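Local structure of probable oxidoreductase (Pseudomonas aeruginosa, 4B7C) at residues G80-S85 with D94-A99; V154-A159 with F222-G227. The protein is probably an NADP-dependent oxidoreductase of the medium-chain dehydrogenase/reductase family, pairing a GroES-like domain with a Rossmann-fold domain. All blocks are in the same frame, centred on the assembly; numbering follows the deposited sequence.

Contact 1 of 2, residues G80-S85 with D94-A99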
loop_
_atom_site.group_PDB
_atom_site.type_symbol
_atom_site.label_atom_id
_atom_site.label_comp_id
_atom_site.label_asym_id
_atom_site.label_seq_id
_atom_site.Cartn_x
_atom_site.Cartn_y
_atom_site.Cartn_z
ATOM N N GLY B 80 -29.889 5.919 20.266
ATOM C CA GLY B 80 -31.162 5.615 20.900
ATOM C C GLY B 80 -31.140 5.810 22.396
ATOM O O GLY B 80 -30.085 6.028 22.993
ATOM N N LYS B 81 -32.315 5.666 22.996
ATOM C CA LYS B 81 -32.487 5.846 24.436
ATOM C C LYS B 81 -32.680 4.514 25.127
ATOM O O LYS B 81 -33.511 3.699 24.715
ATOM C CB LYS B 81 -33.700 6.734 24.719
ATOM C CG LYS B 81 -33.876 7.095 26.187
ATOM C CD LYS B 81 -35.212 7.783 26.422
ATOM C CE LYS B 81 -35.267 8.462 27.776
ATOM N NZ LYS B 81 -36.672 8.888 28.080
ATOM N N VAL B 82 -31.911 4.289 26.179
ATOM C CA VAL B 82 -32.040 3.076 26.962
ATOM C C VAL B 82 -33.325 3.138 27.785
ATOM O O VAL B 82 -33.492 4.015 28.625
ATOM C CB VAL B 82 -30.842 2.856 27.918
ATOM C CG1 VAL B 82 -31.078 1.599 28.733
ATOM C CG2 VAL B 82 -29.515 2.777 27.152
ATOM N N LEU B 83 -34.220 2.190 27.556
ATOM C CA LEU B 83 -35.478 2.099 28.293
ATOM C C LEU B 83 -35.357 1.162 29.489
ATOM O O LEU B 83 -35.872 1.445 30.572
ATOM C CB LEU B 83 -36.602 1.596 27.383
ATOM C CG LEU B 83 -36.914 2.468 26.160
ATOM C CD1 LEU B 83 -38.166 1.896 25.512
ATOM C CD2 LEU B 83 -37.166 3.931 26.525
ATOM N N VAL B 84 -34.707 0.027 29.264
ATOM C CA VAL B 84 -34.462 -0.966 30.306
ATOM C C VAL B 84 -33.046 -1.476 30.181
ATOM O O VAL B 84 -32.618 -1.849 29.085
ATOM C CB VAL B 84 -35.385 -2.204 30.207
ATOM C CG1 VAL B 84 -34.944 -3.255 31.215
ATOM C CG2 VAL B 84 -36.846 -1.823 30.390
ATOM N N SER B 85 -32.344 -1.535 31.306
ATOM C CA SER B 85 -31.009 -2.119 31.358
ATOM C C SER B 85 -30.879 -3.240 32.374
ATOM O O SER B 85 -31.276 -3.105 33.526
ATOM C CB SER B 85 -29.952 -1.074 31.678
ATOM O OG SER B 85 -28.685 -1.701 31.822
ATOM N N ASP B 94 -30.169 6.667 29.761
ATOM C CA ASP B 94 -28.937 6.863 28.985
ATOM C C ASP B 94 -29.268 6.910 27.502
ATOM O O ASP B 94 -30.117 6.157 27.022
ATOM C CB ASP B 94 -27.921 5.730 29.198
ATOM C CG ASP B 94 -27.247 5.774 30.563
ATOM O OD1 ASP B 94 -27.378 6.793 31.274
ATOM O OD2 ASP B 94 -26.585 4.772 30.916
ATOM N N TYR B 95 -28.574 7.783 26.783
ATOM C CA TYR B 95 -28.548 7.732 25.334
ATOM C C TYR B 95 -27.259 7.053 24.903
ATOM O O TYR B 95 -26.182 7.344 25.421
ATOM C CB TYR B 95 -28.654 9.117 24.701
ATOM C CG TYR B 95 -30.043 9.683 24.797
ATOM C CD1 TYR B 95 -30.478 10.308 25.969
ATOM C CD2 TYR B 95 -30.942 9.572 23.740
ATOM C CE1 TYR B 95 -31.761 10.827 26.081
ATOM C CE2 TYR B 95 -32.224 10.083 23.841
ATOM C CZ TYR B 95 -32.627 10.708 25.016
ATOM O OH TYR B 95 -33.898 11.223 25.120
ATOM N N VAL B 96 -27.389 6.152 23.935
ATOM C CA VAL B 96 -26.268 5.354 23.475
ATOM C C VAL B 96 -26.102 5.385 21.956
ATOM O O VAL B 96 -27.067 5.579 21.211
ATOM C CB VAL B 96 -26.385 3.872 23.927
ATOM C CG1 VAL B 96 -26.307 3.755 25.427
ATOM C CG2 VAL B 96 -27.672 3.212 23.409
ATOM N N ASN B 97 -24.854 5.200 21.530
ATOM C CA ASN B 97 -24.480 4.955 20.136
ATOM C C ASN B 97 -24.074 3.501 20.022
ATOM O O ASN B 97 -23.348 2.981 20.861
ATOM C CB ASN B 97 -23.310 5.853 19.715
ATOM C CG ASN B 97 -22.809 5.568 18.300
ATOM O OD1 ASN B 97 -22.338 4.468 18.001
ATOM N ND2 ASN B 97 -22.872 6.574 17.439
ATOM N N GLY B 98 -24.556 2.825 18.998
ATOM C CA GLY B 98 -24.225 1.406 18.796
ATOM C C GLY B 98 -24.868 0.837 17.553
ATOM O O GLY B 98 -25.544 1.554 16.806
ATOM N N ALA B 99 -24.631 -0.450 17.316
ATOM C CA ALA B 99 -25.229 -1.154 16.188
ATOM C C ALA B 99 -26.656 -1.488 16.574
ATOM O O ALA B 99 -26.938 -2.576 17.066
ATOM C CB ALA B 99 -24.433 -2.432 15.849
#
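Three backbone hydrogen bonds join Gly80 and Val82 to Asp94 and Val96 as the two arms of a beta hairpin. Gly80 and Val96 form a hydrogen-bonded antiparallel pair: Gly80 N gives to Val96 O at 3.0 Å, and Val96 N returns a bond to Gly80 O at 2.9 Å. The third, from Val82 N to Asp94 O, is 2.7 Å long and nearly straight, 175° at the hydrogen. Between them Lys81 and Tyr95 make the non-hydrogen-bonded pair, where the chains close to 4.5 Å between Lys81 CA and Tyr95 CA. Gly80 O is also approached by Tyr95 CA at 3.3 Å, a CA-H...O contact beside the main bond.

On the face of this pair the aliphatic part of Lys81 lies over one face of the Tyr95 ring. Lys81 CB sits 4.2 Å from the Tyr95 ring centroid, a CH-pi contact, with CG above the rim on the CZ side. CG of Lys81 is anti to the backbone N (chi1 -174°), and the extended chain beyond carries CD and CE past the phenol oxygen. Val82 points toward the 94-99 arm and meets Val96, the two side chains at about a right angle, Val82 CG2 touching Val96 CG1 at 3.8 Å. The same CG2 of Val82 also rests on CB of Asp94, whose carboxylate turns to Gln91 N and Lys115.

Leu83 and Val84 form a classic beta bulge against Leu42. Strand 41-49 pairs with the 80-85 arm and places Val43 against Val96, while strand 114-116 flanks the other arm through Tyr95 and Val116. The hairpin thus lies between strands 41-49 and 114-116 in the mixed sheet of the GroES-like domain.

Contact 2 of 2, residues V154-A159 with F222-G227; sequences VISGAA and FFDNVG
Phe222 lays its ring beside Val154, CD1 lying 3.9 Å from Val154 CG1, and carries CE1 and CZ on to CB of Ser156. Val154 O lies at the ring edge, near its plane, and also takes the backbone bond from Phe223 N at 2.8 Å. Phe223 O in turn accepts from Ser156 N, extending the parallel pairing.

Ser156 OG donates to the anti lone pair of Asp224 OD1, 2.8 Å away. That buried oxygen has two further donors: Val226 N, from above the carboxylate plane, closes an Asx turn, and Gly227 N, tilted from the plane on the syn side, extends it to an Asx motif. Asn225, with CG anti to its carbonyl carbon (chi1 -64°), sends ND2 to Ser156 O at 2.9 Å, the acceptor close to the amide plane. Val226 CG1 packs 3.4 Å from Gly157 N. The glycine turn after strand 152-155 is where Rossmann dehydrogenases usually meet the cofactor's diphosphate, consistent with NADP binding.

These are central strands of the parallel Rossmann sheet, between strands 176-181 and 242-246. Helix 161-172 packs on Ile155 and Phe223, whereas helix 228-235 packs on Phe222 and Asp224 from the other face.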
loop_
_atom_site.group_PDB
_atom_site.type_symbol
_atom_site.label_atom_id
_atom_site.label_comp_id
_atom_site.label_asym_id
_atom_site.label_seq_id
_atom_site.Cartn_x
_atom_site.Cartn_y
_atom_site.Cartn_z
ATOM N N VAL B 154 -5.086 15.598 -0.341
ATOM C CA VAL B 154 -6.193 15.401 -1.261
ATOM C C VAL B 154 -7.209 14.417 -0.685
ATOM O O VAL B 154 -6.858 13.379 -0.100
ATOM C CB VAL B 154 -5.703 14.905 -2.630
ATOM C CG1 VAL B 154 -6.880 14.547 -3.523
ATOM C CG2 VAL B 154 -4.802 15.948 -3.277
ATOM N N ILE B 155 -8.483 14.773 -0.813
ATOM C CA ILE B 155 -9.559 14.002 -0.236
ATOM C C ILE B 155 -10.565 13.596 -1.306
ATOM O O ILE B 155 -11.158 14.450 -1.973
ATOM C CB ILE B 155 -10.270 14.827 0.875
ATOM C CG1 ILE B 155 -9.271 15.646 1.745
ATOM C CG2 ILE B 155 -11.220 13.928 1.659
ATOM C CD1 ILE B 155 -9.527 15.517 3.224
ATOM N N SER B 156 -10.769 12.291 -1.474
ATOM C CA SER B 156 -11.834 11.788 -2.351
ATOM C C SER B 156 -13.139 11.626 -1.564
ATOM O O SER B 156 -13.128 11.543 -0.335
ATOM C CB SER B 156 -11.443 10.474 -3.026
ATOM O OG SER B 156 -11.370 9.411 -2.096
ATOM N N GLY B 157 -14.260 11.569 -2.285
ATOM C CA GLY B 157 -15.592 11.605 -1.671
ATOM C C GLY B 157 -15.691 12.771 -0.696
ATOM O O GLY B 157 -16.267 12.653 0.385
ATOM N N ALA B 158 -15.131 13.901 -1.101
ATOM C CA ALA B 158 -14.848 15.010 -0.199
ATOM C C ALA B 158 -16.097 15.698 0.373
ATOM O O ALA B 158 -16.020 16.334 1.429
ATOM C CB ALA B 158 -13.952 16.024 -0.883
ATOM N N ALA B 159 -17.225 15.568 -0.320
ATOM C CA ALA B 159 -18.493 16.153 0.139
ATOM C C ALA B 159 -19.247 15.190 1.040
ATOM O O ALA B 159 -20.231 15.562 1.665
ATOM C CB ALA B 159 -19.374 16.545 -1.039
ATOM N N PHE B 222 -3.204 11.269 0.568
ATOM C CA PHE B 222 -4.460 10.997 -0.104
ATOM C C PHE B 222 -5.380 10.219 0.828
ATOM O O PHE B 222 -5.091 9.085 1.240
ATOM C CB PHE B 222 -4.262 10.252 -1.425
ATOM C CG PHE B 222 -5.543 9.940 -2.150
ATOM C CD1 PHE B 222 -6.542 10.902 -2.284
ATOM C CD2 PHE B 222 -5.760 8.697 -2.709
ATOM C CE1 PHE B 222 -7.714 10.618 -2.950
ATOM C CE2 PHE B 222 -6.931 8.407 -3.384
ATOM C CZ PHE B 222 -7.914 9.367 -3.497
ATOM N N PHE B 223 -6.498 10.855 1.155
ATOM C CA PHE B 223 -7.555 10.260 1.965
ATOM C C PHE B 223 -8.575 9.704 1.005
ATOM O O PHE B 223 -9.341 10.460 0.391
ATOM C CB PHE B 223 -8.178 11.329 2.894
ATOM C CG PHE B 223 -9.025 10.771 4.015
ATOM C CD1 PHE B 223 -10.202 10.101 3.760
ATOM C CD2 PHE B 223 -8.653 10.956 5.338
ATOM C CE1 PHE B 223 -10.975 9.600 4.796
ATOM C CE2 PHE B 223 -9.426 10.460 6.376
ATOM C CZ PHE B 223 -10.573 9.768 6.106
ATOM N N ASP B 224 -8.633 8.379 0.904
ATOM C CA ASP B 224 -9.475 7.714 -0.100
ATOM C C ASP B 224 -10.730 7.063 0.461
ATOM O O ASP B 224 -10.669 6.128 1.269
ATOM C CB ASP B 224 -8.679 6.664 -0.892
ATOM C CG ASP B 224 -9.423 6.185 -2.139
ATOM O OD1 ASP B 224 -10.361 6.873 -2.610
ATOM O OD2 ASP B 224 -9.056 5.129 -2.687
ATOM N N ASN B 225 -11.873 7.580 0.017
ATOM C CA ASN B 225 -13.187 7.030 0.361
ATOM C C ASN B 225 -13.870 6.337 -0.798
ATOM O O ASN B 225 -14.905 5.718 -0.617
ATOM C CB ASN B 225 -14.117 8.146 0.864
ATOM C CG ASN B 225 -13.626 8.764 2.150
ATOM O OD1 ASN B 225 -13.527 8.077 3.170
ATOM N ND2 ASN B 225 -13.284 10.053 2.106
ATOM N N VAL B 226 -13.309 6.468 -1.998
ATOM C CA VAL B 226 -14.035 6.066 -3.215
ATOM C C VAL B 226 -13.330 5.014 -4.064
ATOM O O VAL B 226 -13.976 4.146 -4.641
ATOM C CB VAL B 226 -14.379 7.302 -4.094
ATOM C CG1 VAL B 226 -15.077 8.367 -3.253
ATOM C CG2 VAL B 226 -13.135 7.880 -4.738
ATOM N N GLY B 227 -12.008 5.088 -4.130
ATOM C CA GLY B 227 -11.230 4.115 -4.881
ATOM C C GLY B 227 -11.380 4.298 -6.385
ATOM O O GLY B 227 -11.495 5.421 -6.885
#

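In the fold
From the N terminus, the chain passes strands 7-13, 26-32 and 41-49 before contact 1 closes a short hairpin loop of eight residues between its segments. It then runs through strands 105-108 and 114-116 and helix 132-145 to the Rossmann sheet. There contact 2 closes a much longer excursion, 62 residues that supply helices 161-172, 184-193 and 207-214 and strands 176-181 and 198-201, bringing the first and fourth strands of the 3-2-1-4-5-6 order side by side. The two contacts are in series, neither nested nor crossed. Their centres lie 32 Å apart, on opposite sides of the chain's centre, one in each domain.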